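Local atomic coordinates of fructuronate-tagaturonate epimerase UxaE from Cohnella laeviribosi in complex with 1 glycerol (Cohnella laeviribosi, PDB entry 6IL9), a protein that probably interconverts fructuronate and tagaturonate by epimerisation, as a zinc-binding enzyme built on a TIM barrel. Residues D419-D422 and E423-P426; R477-I480 and G481-D485; M251-I254 and Y255-I259; A121-S124 and I125-A129; E70-L73 and V74-H78. All blocks are in the same frame, centred on the assembly; numbering follows the deposited sequence.

Contact 1: D419-D422 and E423-P426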
loop_
_atom_site.group_PDB
_atom_site.type_symbol
_atom_site.label_atom_id
_atom_site.label_comp_id
_atom_site.label_asym_id
_atom_site.label_seq_id
_atom_site.Cartn_x
_atom_site.Cartn_y
_atom_site.Cartn_z
ATOM N N ASP A 419 -27.955 -17.865 -10.466
ATOM C CA ASP A 419 -28.565 -17.089 -11.537
ATOM C C ASP A 419 -27.564 -16.574 -12.562
ATOM O O ASP A 419 -27.961 -15.865 -13.488
ATOM C CB ASP A 419 -29.339 -15.900 -10.953
ATOM C CG ASP A 419 -30.581 -16.326 -10.185
ATOM O OD1 ASP A 419 -31.076 -17.455 -10.403
ATOM O OD2 ASP A 419 -31.061 -15.523 -9.354
ATOM N N VAL A 420 -26.279 -16.891 -12.420
ATOM C CA VAL A 420 -25.253 -16.369 -13.311
ATOM C C VAL A 420 -24.484 -17.542 -13.904
ATOM O O VAL A 420 -24.185 -18.514 -13.205
ATOM C CB VAL A 420 -24.309 -15.386 -12.581
ATOM C CG1 VAL A 420 -25.117 -14.258 -11.970
ATOM C CG2 VAL A 420 -23.557 -16.087 -11.491
ATOM N N SER A 421 -24.195 -17.460 -15.199
ATOM C CA SER A 421 -23.468 -18.522 -15.878
ATOM C C SER A 421 -21.973 -18.374 -15.631
ATOM O O SER A 421 -21.495 -17.335 -15.178
ATOM C CB SER A 421 -23.746 -18.500 -17.377
ATOM O OG SER A 421 -23.154 -17.360 -17.980
ATOM N N ASP A 422 -21.224 -19.433 -15.948
ATOM C CA ASP A 422 -19.773 -19.351 -15.817
ATOM C C ASP A 422 -19.216 -18.185 -16.621
ATOM O O ASP A 422 -18.331 -17.456 -16.150
ATOM C CB ASP A 422 -19.129 -20.664 -16.265
ATOM C CG ASP A 422 -19.256 -21.766 -15.229
ATOM O OD1 ASP A 422 -19.836 -21.525 -14.149
ATOM O OD2 ASP A 422 -18.758 -22.891 -15.493
ATOM N N GLU A 423 -19.733 -17.982 -17.835
ATOM C CA GLU A 423 -19.236 -16.909 -18.685
ATOM C C GLU A 423 -19.492 -15.542 -18.070
ATOM O O GLU A 423 -18.777 -14.583 -18.377
ATOM C CB GLU A 423 -19.881 -16.990 -20.068
ATOM C CG GLU A 423 -19.882 -18.386 -20.673
ATOM C CD GLU A 423 -21.170 -19.147 -20.393
ATOM O OE1 GLU A 423 -22.177 -18.896 -21.098
ATOM O OE2 GLU A 423 -21.171 -19.995 -19.471
ATOM N N GLU A 424 -20.504 -15.434 -17.213
ATOM C CA GLU A 424 -20.883 -14.169 -16.595
ATOM C C GLU A 424 -20.206 -13.916 -15.253
ATOM O O GLU A 424 -20.273 -12.787 -14.755
ATOM C CB GLU A 424 -22.395 -14.110 -16.368
ATOM C CG GLU A 424 -23.246 -14.033 -17.611
ATOM C CD GLU A 424 -24.727 -14.207 -17.287
ATOM O OE1 GLU A 424 -25.044 -14.994 -16.371
ATOM O OE2 GLU A 424 -25.574 -13.559 -17.938
ATOM N N LEU A 425 -19.601 -14.929 -14.638
ATOM C CA LEU A 425 -18.971 -14.728 -13.334
ATOM C C LEU A 425 -18.002 -13.551 -13.294
ATOM O O LEU A 425 -17.997 -12.836 -12.276
ATOM C CB LEU A 425 -18.268 -16.019 -12.892
ATOM C CG LEU A 425 -19.196 -17.186 -12.525
ATOM C CD1 LEU A 425 -18.360 -18.398 -12.214
ATOM C CD2 LEU A 425 -20.096 -16.870 -11.326
ATOM N N PRO A 426 -17.189 -13.277 -14.323
ATOM C CA PRO A 426 -16.274 -12.127 -14.235
ATOM C C PRO A 426 -16.976 -10.788 -14.085
ATOM O O PRO A 426 -16.357 -9.842 -13.579
ATOM C CB PRO A 426 -15.494 -12.197 -15.555
ATOM C CG PRO A 426 -15.500 -13.653 -15.903
ATOM C CD PRO A 426 -16.869 -14.125 -15.492
HETATM O O HOH W 1 -23.817 -16.608 -20.670
#

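Contact 2: R477-I480 and G481-D485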
loop_
_atom_site.group_PDB
_atom_site.type_symbol
_atom_site.label_atom_id
_atom_site.label_comp_id
_atom_site.label_asym_id
_atom_site.label_seq_id
_atom_site.Cartn_x
_atom_site.Cartn_y
_atom_site.Cartn_z
ATOM N N ARG A 477 -1.305 -4.488 -15.643
ATOM C CA ARG A 477 -0.870 -3.408 -16.523
ATOM C C ARG A 477 -2.050 -2.554 -16.956
ATOM O O ARG A 477 -1.976 -1.317 -16.942
ATOM C CB ARG A 477 -0.149 -3.981 -17.742
ATOM C CG ARG A 477 1.193 -4.588 -17.374
ATOM C CD ARG A 477 2.033 -4.879 -18.619
ATOM N NE ARG A 477 1.331 -5.741 -19.568
ATOM C CZ ARG A 477 1.468 -7.063 -19.631
ATOM N NH1 ARG A 477 2.272 -7.696 -18.791
ATOM N NH2 ARG A 477 0.800 -7.761 -20.543
ATOM N N SER A 478 -3.163 -3.197 -17.301
ATOM C CA SER A 478 -4.322 -2.458 -17.785
ATOM C C SER A 478 -4.986 -1.683 -16.656
ATOM O O SER A 478 -5.344 -0.507 -16.810
ATOM C CB SER A 478 -5.316 -3.432 -18.422
ATOM O OG SER A 478 -6.525 -2.772 -18.747
ATOM N N HIS A 479 -5.165 -2.336 -15.516
ATOM C CA HIS A 479 -5.932 -1.772 -14.416
ATOM C C HIS A 479 -5.146 -0.690 -13.679
ATOM O O HIS A 479 -5.651 0.414 -13.465
ATOM C CB HIS A 479 -6.333 -2.902 -13.468
ATOM C CG HIS A 479 -7.210 -2.470 -12.343
ATOM N ND1 HIS A 479 -8.495 -2.007 -12.533
ATOM C CD2 HIS A 479 -6.993 -2.447 -11.007
ATOM C CE1 HIS A 479 -9.026 -1.704 -11.362
ATOM N NE2 HIS A 479 -8.138 -1.966 -10.422
ATOM N N ILE A 480 -3.918 -0.995 -13.257
ATOM C CA ILE A 480 -3.103 0.054 -12.639
ATOM C C ILE A 480 -2.717 1.111 -13.672
ATOM O O ILE A 480 -2.598 2.302 -13.343
ATOM C CB ILE A 480 -1.877 -0.572 -11.944
ATOM C CG1 ILE A 480 -2.348 -1.597 -10.912
ATOM C CG2 ILE A 480 -1.000 0.499 -11.253
ATOM C CD1 ILE A 480 -3.274 -1.025 -9.857
ATOM N N GLY A 481 -2.527 0.706 -14.933
ATOM C CA GLY A 481 -2.253 1.688 -15.969
ATOM C C GLY A 481 -3.340 2.742 -16.053
ATOM O O GLY A 481 -3.058 3.927 -16.222
ATOM N N LYS A 482 -4.597 2.323 -15.930
ATOM C CA LYS A 482 -5.703 3.279 -15.971
ATOM C C LYS A 482 -5.641 4.252 -14.800
ATOM O O LYS A 482 -5.986 5.433 -14.945
ATOM C CB LYS A 482 -7.033 2.530 -15.971
ATOM C CG LYS A 482 -8.228 3.430 -15.775
ATOM C CD LYS A 482 -9.516 2.642 -15.902
ATOM C CE LYS A 482 -10.707 3.575 -15.763
ATOM N NZ LYS A 482 -11.981 2.874 -16.089
ATOM N N HIS A 483 -5.230 3.772 -13.622
ATOM C CA HIS A 483 -5.024 4.669 -12.486
ATOM C C HIS A 483 -3.986 5.732 -12.822
ATOM O O HIS A 483 -4.201 6.928 -12.592
ATOM C CB HIS A 483 -4.555 3.884 -11.252
ATOM C CG HIS A 483 -5.620 3.055 -10.597
ATOM N ND1 HIS A 483 -6.144 1.916 -11.168
ATOM C CD2 HIS A 483 -6.224 3.185 -9.392
ATOM C CE1 HIS A 483 -7.036 1.385 -10.347
ATOM N NE2 HIS A 483 -7.104 2.136 -9.263
ATOM N N LEU A 484 -2.834 5.302 -13.341
ATOM C CA LEU A 484 -1.756 6.244 -13.633
ATOM C C LEU A 484 -2.159 7.232 -14.726
ATOM O O LEU A 484 -1.875 8.428 -14.621
ATOM C CB LEU A 484 -0.493 5.485 -14.036
ATOM C CG LEU A 484 0.044 4.506 -12.986
ATOM C CD1 LEU A 484 1.304 3.833 -13.506
ATOM C CD2 LEU A 484 0.324 5.255 -11.707
ATOM N N ASP A 485 -2.848 6.746 -15.764
ATOM C CA ASP A 485 -3.312 7.613 -16.844
ATOM C C ASP A 485 -4.235 8.709 -16.320
ATOM O O ASP A 485 -4.090 9.883 -16.680
ATOM C CB ASP A 485 -4.032 6.770 -17.900
ATOM C CG ASP A 485 -3.077 5.866 -18.674
ATOM O OD1 ASP A 485 -1.849 6.033 -18.525
ATOM O OD2 ASP A 485 -3.565 4.987 -19.422
#

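Contact 3: M251-I254 and Y255-I259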
loop_
_atom_site.group_PDB
_atom_site.type_symbol
_atom_site.label_atom_id
_atom_site.label_comp_id
_atom_site.label_asym_id
_atom_site.label_seq_id
_atom_site.Cartn_x
_atom_site.Cartn_y
_atom_site.Cartn_z
ATOM N N MET A 251 2.770 12.224 17.046
ATOM C CA MET A 251 3.590 12.386 15.848
ATOM C C MET A 251 5.004 12.830 16.210
ATOM O O MET A 251 5.994 12.256 15.738
ATOM C CB MET A 251 2.940 13.410 14.903
ATOM C CG MET A 251 1.574 13.033 14.327
ATOM S SD MET A 251 0.636 14.455 13.641
ATOM C CE MET A 251 -1.007 13.744 13.666
ATOM N N ILE A 252 5.112 13.868 17.039
ATOM C CA ILE A 252 6.419 14.406 17.397
ATOM C C ILE A 252 7.236 13.360 18.147
ATOM O O ILE A 252 8.433 13.190 17.893
ATOM C CB ILE A 252 6.257 15.689 18.229
ATOM C CG1 ILE A 252 5.609 16.782 17.377
ATOM C CG2 ILE A 252 7.609 16.152 18.763
ATOM C CD1 ILE A 252 4.893 17.850 18.194
ATOM N N TYR A 253 6.599 12.657 19.085
ATOM C CA TYR A 253 7.289 11.663 19.904
ATOM C C TYR A 253 7.879 10.552 19.043
ATOM O O TYR A 253 9.039 10.155 19.221
ATOM C CB TYR A 253 6.305 11.096 20.928
ATOM C CG TYR A 253 6.710 9.792 21.588
ATOM C CD1 TYR A 253 7.653 9.771 22.614
ATOM C CD2 TYR A 253 6.117 8.587 21.210
ATOM C CE1 TYR A 253 8.004 8.578 23.238
ATOM C CE2 TYR A 253 6.468 7.388 21.823
ATOM C CZ TYR A 253 7.414 7.392 22.832
ATOM O OH TYR A 253 7.764 6.209 23.448
ATOM N N ILE A 254 7.093 10.047 18.095
ATOM C CA ILE A 254 7.577 8.994 17.202
ATOM C C ILE A 254 8.683 9.528 16.298
ATOM O O ILE A 254 9.711 8.869 16.087
ATOM C CB ILE A 254 6.405 8.417 16.384
ATOM C CG1 ILE A 254 5.414 7.667 17.291
ATOM C CG2 ILE A 254 6.919 7.529 15.265
ATOM C CD1 ILE A 254 6.028 6.522 18.094
ATOM N N TYR A 255 8.482 10.718 15.727
ATOM C CA TYR A 255 9.512 11.288 14.862
ATOM C C TYR A 255 10.847 11.393 15.597
ATOM O O TYR A 255 11.892 10.973 15.082
ATOM C CB TYR A 255 9.092 12.665 14.335
ATOM C CG TYR A 255 10.209 13.232 13.492
ATOM C CD1 TYR A 255 10.440 12.743 12.206
ATOM C CD2 TYR A 255 11.074 14.203 13.994
ATOM C CE1 TYR A 255 11.486 13.199 11.441
ATOM C CE2 TYR A 255 12.134 14.676 13.223
ATOM C CZ TYR A 255 12.326 14.173 11.948
ATOM O OH TYR A 255 13.375 14.625 11.179
ATOM N N GLU A 256 10.824 11.932 16.817
ATOM C CA GLU A 256 12.075 12.147 17.530
ATOM C C GLU A 256 12.671 10.838 18.033
ATOM O O GLU A 256 13.897 10.686 18.035
ATOM C CB GLU A 256 11.856 13.129 18.684
ATOM C CG GLU A 256 11.530 14.529 18.202
ATOM C CD GLU A 256 11.144 15.491 19.323
ATOM O OE1 GLU A 256 10.920 15.049 20.472
ATOM O OE2 GLU A 256 11.065 16.707 19.045
ATOM N N LYS A 257 11.833 9.881 18.433
ATOM C CA LYS A 257 12.349 8.634 18.998
ATOM C C LYS A 257 12.901 7.707 17.920
ATOM O O LYS A 257 13.931 7.052 18.135
ATOM C CB LYS A 257 11.259 7.923 19.804
ATOM C CG LYS A 257 11.784 6.777 20.687
ATOM C CD LYS A 257 10.730 6.247 21.658
ATOM C CE LYS A 257 11.268 5.061 22.473
ATOM N NZ LYS A 257 10.244 4.539 23.437
ATOM N N TYR A 258 12.251 7.648 16.751
ATOM C CA TYR A 258 12.505 6.590 15.774
ATOM C C TYR A 258 12.917 7.071 14.387
ATOM O O TYR A 258 13.705 6.390 13.728
ATOM C CB TYR A 258 11.257 5.709 15.620
ATOM C CG TYR A 258 10.948 4.899 16.855
ATOM C CD1 TYR A 258 11.829 3.921 17.300
ATOM C CD2 TYR A 258 9.785 5.116 17.577
ATOM C CE1 TYR A 258 11.560 3.183 18.428
ATOM C CE2 TYR A 258 9.497 4.376 18.705
ATOM C CZ TYR A 258 10.393 3.412 19.127
ATOM O OH TYR A 258 10.104 2.677 20.253
ATOM N N ILE A 259 12.395 8.192 13.909
ATOM C CA ILE A 259 12.682 8.616 12.534
ATOM C C ILE A 259 13.977 9.407 12.456
ATOM O O ILE A 259 14.871 9.079 11.673
ATOM C CB ILE A 259 11.495 9.428 11.975
ATOM C CG1 ILE A 259 10.171 8.695 12.226
ATOM C CG2 ILE A 259 11.699 9.749 10.486
ATOM C CD1 ILE A 259 10.058 7.356 11.507
#

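Contact 4: A121-S124 and I125-A129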
loop_
_atom_site.group_PDB
_atom_site.type_symbol
_atom_site.label_atom_id
_atom_site.label_comp_id
_atom_site.label_asym_id
_atom_site.label_seq_id
_atom_site.Cartn_x
_atom_site.Cartn_y
_atom_site.Cartn_z
ATOM N N ALA A 121 6.655 -2.712 -2.006
ATOM C CA ALA A 121 6.449 -3.474 -0.783
ATOM C C ALA A 121 5.602 -2.611 0.134
ATOM O O ALA A 121 6.085 -1.611 0.673
ATOM C CB ALA A 121 7.785 -3.835 -0.131
ATOM N N GLN A 122 4.342 -2.980 0.308
ATOM C CA GLN A 122 3.456 -2.181 1.151
ATOM C C GLN A 122 2.370 -3.099 1.679
ATOM O O GLN A 122 1.554 -3.580 0.895
ATOM C CB GLN A 122 2.850 -1.024 0.357
ATOM C CG GLN A 122 1.733 -0.309 1.099
ATOM C CD GLN A 122 0.660 0.201 0.164
ATOM O OE1 GLN A 122 0.865 1.175 -0.551
ATOM N NE2 GLN A 122 -0.491 -0.460 0.159
ATOM N N GLN A 123 2.367 -3.349 2.989
ATOM C CA GLN A 123 1.298 -4.110 3.626
ATOM C C GLN A 123 1.100 -3.560 5.030
ATOM O O GLN A 123 2.050 -3.088 5.665
ATOM C CB GLN A 123 1.616 -5.615 3.693
ATOM C CG GLN A 123 1.425 -6.381 2.375
ATOM C CD GLN A 123 -0.036 -6.519 2.001
ATOM O OE1 GLN A 123 -0.708 -7.467 2.422
ATOM N NE2 GLN A 123 -0.547 -5.568 1.220
ATOM N N SER A 124 -0.142 -3.612 5.498
ATOM C CA SER A 124 -0.475 -3.198 6.854
ATOM C C SER A 124 -0.296 -4.357 7.826
ATOM O O SER A 124 -0.247 -5.525 7.435
ATOM C CB SER A 124 -1.918 -2.690 6.940
ATOM O OG SER A 124 -2.845 -3.757 6.789
ATOM N N ILE A 125 -0.215 -4.005 9.114
ATOM C CA ILE A 125 -0.135 -5.007 10.174
ATOM C C ILE A 125 -1.342 -5.935 10.120
ATOM O O ILE A 125 -1.215 -7.157 10.274
ATOM C CB ILE A 125 -0.007 -4.316 11.547
ATOM C CG1 ILE A 125 1.336 -3.602 11.660
ATOM C CG2 ILE A 125 -0.163 -5.323 12.665
ATOM C CD1 ILE A 125 2.523 -4.544 11.645
ATOM N N ARG A 126 -2.531 -5.370 9.881
ATOM C CA ARG A 126 -3.734 -6.185 9.754
ATOM C C ARG A 126 -3.653 -7.118 8.552
ATOM O O ARG A 126 -4.044 -8.286 8.636
ATOM C CB ARG A 126 -4.965 -5.284 9.645
ATOM C CG ARG A 126 -6.237 -6.027 9.251
ATOM C CD ARG A 126 -7.457 -5.178 9.504
ATOM N NE ARG A 126 -7.574 -4.847 10.921
ATOM C CZ ARG A 126 -7.987 -3.670 11.379
ATOM N NH1 ARG A 126 -8.327 -2.709 10.526
ATOM N NH2 ARG A 126 -8.058 -3.454 12.686
ATOM N N GLU A 127 -3.158 -6.619 7.416
ATOM C CA GLU A 127 -3.023 -7.475 6.241
ATOM C C GLU A 127 -2.075 -8.639 6.499
ATOM O O GLU A 127 -2.322 -9.759 6.042
ATOM C CB GLU A 127 -2.532 -6.656 5.052
ATOM C CG GLU A 127 -3.626 -5.898 4.352
ATOM C CD GLU A 127 -3.085 -4.900 3.343
ATOM O OE1 GLU A 127 -2.202 -4.084 3.705
ATOM O OE2 GLU A 127 -3.546 -4.932 2.182
ATOM N N LEU A 128 -0.966 -8.386 7.198
ATOM C CA LEU A 128 -0.069 -9.481 7.558
ATOM C C LEU A 128 -0.785 -10.502 8.431
ATOM O O LEU A 128 -0.652 -11.712 8.221
ATOM C CB LEU A 128 1.158 -8.948 8.291
ATOM C CG LEU A 128 2.081 -8.011 7.514
ATOM C CD1 LEU A 128 3.198 -7.525 8.428
ATOM C CD2 LEU A 128 2.632 -8.709 6.274
ATOM N N ALA A 129 -1.552 -10.027 9.413
ATOM C CA ALA A 129 -2.240 -10.931 10.332
ATOM C C ALA A 129 -3.315 -11.747 9.621
ATOM O O ALA A 129 -3.485 -12.939 9.900
ATOM C CB ALA A 129 -2.842 -10.128 11.486
HETATM O O HOH W 2 -1.178 -1.853 2.593
#

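Contact 5: E70-L73 and V74-H78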
loop_
_atom_site.group_PDB
_atom_site.type_symbol
_atom_site.label_atom_id
_atom_site.label_comp_id
_atom_site.label_asym_id
_atom_site.label_seq_id
_atom_site.Cartn_x
_atom_site.Cartn_y
_atom_site.Cartn_z
ATOM N N GLU A 70 16.835 -15.802 2.391
ATOM C CA GLU A 70 18.285 -15.715 2.513
ATOM C C GLU A 70 18.935 -15.380 1.177
ATOM O O GLU A 70 19.894 -14.603 1.129
ATOM C CB GLU A 70 18.851 -17.017 3.091
ATOM C CG GLU A 70 18.659 -17.156 4.605
ATOM C CD GLU A 70 19.283 -16.012 5.423
ATOM O OE1 GLU A 70 20.382 -15.523 5.063
ATOM O OE2 GLU A 70 18.666 -15.605 6.436
ATOM N N ASN A 71 18.420 -15.945 0.075
ATOM C CA ASN A 71 18.976 -15.619 -1.229
ATOM C C ASN A 71 18.628 -14.196 -1.644
ATOM O O ASN A 71 19.377 -13.578 -2.406
ATOM C CB ASN A 71 18.494 -16.626 -2.273
ATOM C CG ASN A 71 19.281 -17.926 -2.227
ATOM O OD1 ASN A 71 20.415 -17.962 -1.734
ATOM N ND2 ASN A 71 18.684 -19.001 -2.741
ATOM N N ARG A 72 17.512 -13.655 -1.145
ATOM C CA ARG A 72 17.217 -12.249 -1.402
ATOM C C ARG A 72 18.251 -11.350 -0.739
ATOM O O ARG A 72 18.662 -10.335 -1.313
ATOM C CB ARG A 72 15.809 -11.895 -0.913
ATOM C CG ARG A 72 15.319 -10.537 -1.387
ATOM C CD ARG A 72 15.600 -9.433 -0.350
ATOM N NE ARG A 72 14.680 -9.529 0.777
ATOM C CZ ARG A 72 14.627 -8.667 1.786
ATOM N NH1 ARG A 72 15.453 -7.630 1.825
ATOM N NH2 ARG A 72 13.742 -8.848 2.754
ATOM N N LEU A 73 18.692 -11.712 0.464
ATOM C CA LEU A 73 19.704 -10.903 1.135
ATOM C C LEU A 73 21.024 -10.961 0.381
ATOM O O LEU A 73 21.743 -9.960 0.296
ATOM C CB LEU A 73 19.872 -11.368 2.580
ATOM C CG LEU A 73 18.600 -11.317 3.432
ATOM C CD1 LEU A 73 18.834 -11.876 4.824
ATOM C CD2 LEU A 73 18.096 -9.885 3.518
ATOM N N VAL A 74 21.343 -12.117 -0.202
ATOM C CA VAL A 74 22.529 -12.220 -1.049
ATOM C C VAL A 74 22.397 -11.306 -2.264
ATOM O O VAL A 74 23.329 -10.571 -2.618
ATOM C CB VAL A 74 22.760 -13.682 -1.461
ATOM C CG1 VAL A 74 23.978 -13.783 -2.359
ATOM C CG2 VAL A 74 22.890 -14.556 -0.227
ATOM N N LEU A 75 21.230 -11.319 -2.916
ATOM C CA LEU A 75 21.039 -10.427 -4.057
ATOM C C LEU A 75 21.147 -8.965 -3.630
ATOM O O LEU A 75 21.705 -8.138 -4.360
ATOM C CB LEU A 75 19.685 -10.688 -4.724
ATOM C CG LEU A 75 19.473 -11.994 -5.491
ATOM C CD1 LEU A 75 18.169 -11.914 -6.283
ATOM C CD2 LEU A 75 20.631 -12.289 -6.418
ATOM N N ASN A 76 20.624 -8.634 -2.443
ATOM C CA ASN A 76 20.727 -7.269 -1.932
ATOM C C ASN A 76 22.180 -6.822 -1.842
ATOM O O ASN A 76 22.502 -5.664 -2.138
ATOM C CB ASN A 76 20.082 -7.168 -0.550
ATOM C CG ASN A 76 18.559 -7.057 -0.589
ATOM O OD1 ASN A 76 17.922 -7.152 0.456
ATOM N ND2 ASN A 76 17.977 -6.856 -1.771
ATOM N N ARG A 77 23.073 -7.725 -1.421
ATOM C CA ARG A 77 24.472 -7.348 -1.246
ATOM C C ARG A 77 25.158 -7.070 -2.578
ATOM O O ARG A 77 25.992 -6.163 -2.673
ATOM C CB ARG A 77 25.220 -8.437 -0.478
ATOM C CG ARG A 77 26.738 -8.204 -0.417
ATOM C CD ARG A 77 27.421 -9.082 0.628
ATOM N NE ARG A 77 27.091 -10.500 0.478
ATOM C CZ ARG A 77 26.166 -11.134 1.196
ATOM N NH1 ARG A 77 25.930 -12.428 0.989
ATOM N NH2 ARG A 77 25.474 -10.473 2.117
ATOM N N HIS A 78 24.819 -7.829 -3.620
ATOM C CA HIS A 78 25.507 -7.715 -4.897
ATOM C C HIS A 78 24.788 -6.821 -5.901
ATOM O O HIS A 78 25.405 -6.402 -6.886
ATOM C CB HIS A 78 25.709 -9.109 -5.506
ATOM C CG HIS A 78 26.572 -10.006 -4.672
ATOM N ND1 HIS A 78 27.911 -10.204 -4.933
ATOM C CD2 HIS A 78 26.290 -10.747 -3.573
ATOM C CE1 HIS A 78 28.416 -11.030 -4.034
ATOM N NE2 HIS A 78 27.453 -11.376 -3.199
#

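Contact 1: D419-D422 and E423-P426
Ser421 and Glu424 meet across a short turn in the loop between helix 384-402 and helix 432-440. The turn has helical backbone angles from Glu423 to Pro426 but lacks regular helical bonding. Its tight part is the pair itself. Ser421 N gives a nearly straight bond to Glu424 OE1 (2.9 Å, 169°), met on the anti side of the carboxylate and somewhat out of its plane. In return, Glu424 N bonds to Ser421 O at 3.0 Å. The buried side is apolar. The Leu425 and Val420 side chains cross at about a right angle, with CD2 of Leu425 3.6 Å from CG2 of Val420. The leucine also rests on Pro384 and Tyr387 of helix 384-402. Asp422 is tied to the same helix by a salt bridge from OD1 to Arg388. The solvent side is looser. The Glu423 chain bends at its second torsion (94°), bringing its carboxylate back toward Ser421. A water links the two side chains. It donates to Glu423 OE1 at 2.8 Å and lies 2.9 Å from Ser421 OG.

Contact 2: R477-I480 and G481-D485
His483 turns one ring edge toward the face of His479, one helical turn earlier. The two planes stand at 73°, with centroids 4.9 Å apart. His483 CE1 does the touching, 3.5 Å from His479 NE2 and offset toward the rim of that ring. The torsions bring the rings together: His479 has CG opposite its backbone N (chi1 -176°), whereas His483 has CG beside its own N (chi1 -73°). The second ring is also held by its ND1, which donates to His479 O at 2.8 Å. This oxygen lies in the His483 ring plane, so the bond limits the ring's rotation. His483 NE2 bonds to Asp347 N, and His479 NE2 bonds to Thr370. Gly481 packs close to the preceding turn, where its N bonds to Arg477 O at 2.9 Å. Ile480 CG2 and Leu484 CG make a loose apolar contact at 4.5 Å on the buried side, and both side chains touch Thr110 of helix 104-111. The whole is an i to i+4 T-shaped histidine pair on helix 469-487, packed beside the TIM barrel.

Contact 3: M251-I254 and Y255-I259
Tyr253 and Lys257 lie side by side on helix 234-259 and point the same way. Their polar ends form the side-chain hydrogen bond of this contact, with Lys257 NZ donating to Tyr253 OH at 3.0 Å. The extended lysine chain carries Lys257 CD past the phenol end, 3.7 Å from Tyr253 CZ. Both residues have CG opposite the backbone N (chi1 163° for Tyr253, -167° for Lys257), which sends them out along the same flank.

The apolar contact is between Ile254 CD1 and Tyr258 CD2, at 4.0 Å, and both side chains rest on Ile168 of helix 165-173. One face of the Tyr258 ring is covered by Lys257 CG, which sits over its centre. Of a different kind is the methyl Ile252 CG2, which lies alongside the Glu256 carboxylate, 3.5 Å from Glu256 OE2.

Backbone bonds carry the helix through the contact. Tyr255 N reaches Met251 O and Tyr258 N reaches Ile254 O, each at 2.9 Å. The helix closes with a wider pi-type turn over 255-259.

The polar groups converge on one acid. Glu165 makes a salt bridge with Lys257 and takes part in hydrogen bonds with the hydroxyls of Tyr253 and Tyr258. Lysine and phenols gathered round this carboxylate would be expected to favour its ionised form, and they join helix 234-259 to helix 165-173 through charge as well as packing.

Contact 4: A121-S124 and I125-A129
Glu127 folds back over the start of its own helix and meets Ser124, the N-cap residue, in a capping box. Ser124 OG accepts from Glu127 N at 2.9 Å. Glu127 OE1 accepts in return from Ser124 N at 2.8 Å, through its anti lone pair and with a nearly straight bond (165°). The serine hydroxyl sits between its own backbone N and carbonyl carbon (chi1 70°), which points OG at the amide of Glu127. The glutamate leaves its backbone with CG beside N and then runs extended, which brings the carboxylate back to Ser124 N.

Gln123 crosses Glu127 at about a right angle. The Gln123 amide plane is turned 42° from the carboxylate, and Gln123 OE1 lies 3.3 Å from Glu127 CB. The amide is oriented by Gln123 NE2, which donates to Gln122 O at 2.9 Å in the carbonyl plane. A water donates to Glu127 OE1 at 2.7 Å and accepts from Gln122 NE2. Glu127 OE2 forms a salt bridge with Arg99.

With an alanine here in place of Glu127, Ser124 N and Arg99 would probably lose this acidic partner and the capping box would be broken.

This turn joins barrel strand 117-124 to helix 125-131. The Glu127 side chain is about 5 Å from a bound glycerol, and that of Ser124 about 8 Å from the zinc ion. Backbone amide and water grip OE1 while Arg99 holds OE2, which fixes the carboxylate in place and in rotation.

Contact 5: E70-L73 and V74-H78
Arg72 overlaps Asn76, one turn further along helix 69-78, with its guanidinium edge toward the amide oxygen. This is an i to i+4 side-chain hydrogen bond on a short helix between the antiparallel sheet and helix 135-149. Arg72 NH1 donates to Asn76 OD1 at 2.9 Å. The bond lies in the carbonyl plane of the asparagine and near the guanidinium plane, while the two flat groups are turned 65° from each other. Bends at the second and third torsions of Arg72 (-94° and -75°) swing the group back to this position. Its CD also packs against the amide, 3.4 Å from Asn76 OD1. One face of the guanidinium is met by Leu73 CD2, offset toward the rim.

The stronger partner of Arg72 lies on helix 135-149, where Asp140 takes a salt bridge from NE. With a leucine here, Asp140 would probably be left without its positive mate and the Asn76 amide would be freer to turn. Asn76 ND2 is held by Thr82.

The other flank faces helix 49-53 and the loop after it. Val74 rests on Leu50 and Leu54, and Arg77 pairs with Glu53. Backbone bonds run alongside, with Asn76 N reaching Arg72 O at 2.8 Å and Leu75 N reaching Asn71 O at 3.0 Å. On this flank Val74 CG2 comes within 3.3 Å of Glu70 O.

From the N terminus, contact 5 comes first, on helix 69-78 between the antiparallel sheet region and helix 135-149. Contact 4 follows where barrel strand 117-124 turns into helix 125-131; its nearest atoms are about 8 Å from contact 5. Contact 3 lies near the end of helix 234-259, just before barrel strand 267-271. Contact 1 packs a loop turn on helix 384-402. Contact 2, on helix 469-487 near the C terminus, lies against helices 104-111 and 369-382 and barrel strand 93-96. Each joins neighbouring residues, so none closes a long loop, and all five run in series without nesting or crossing. Contacts 1 and 3 are on opposite sides of the chain's centre, their centres about 52 Å apart.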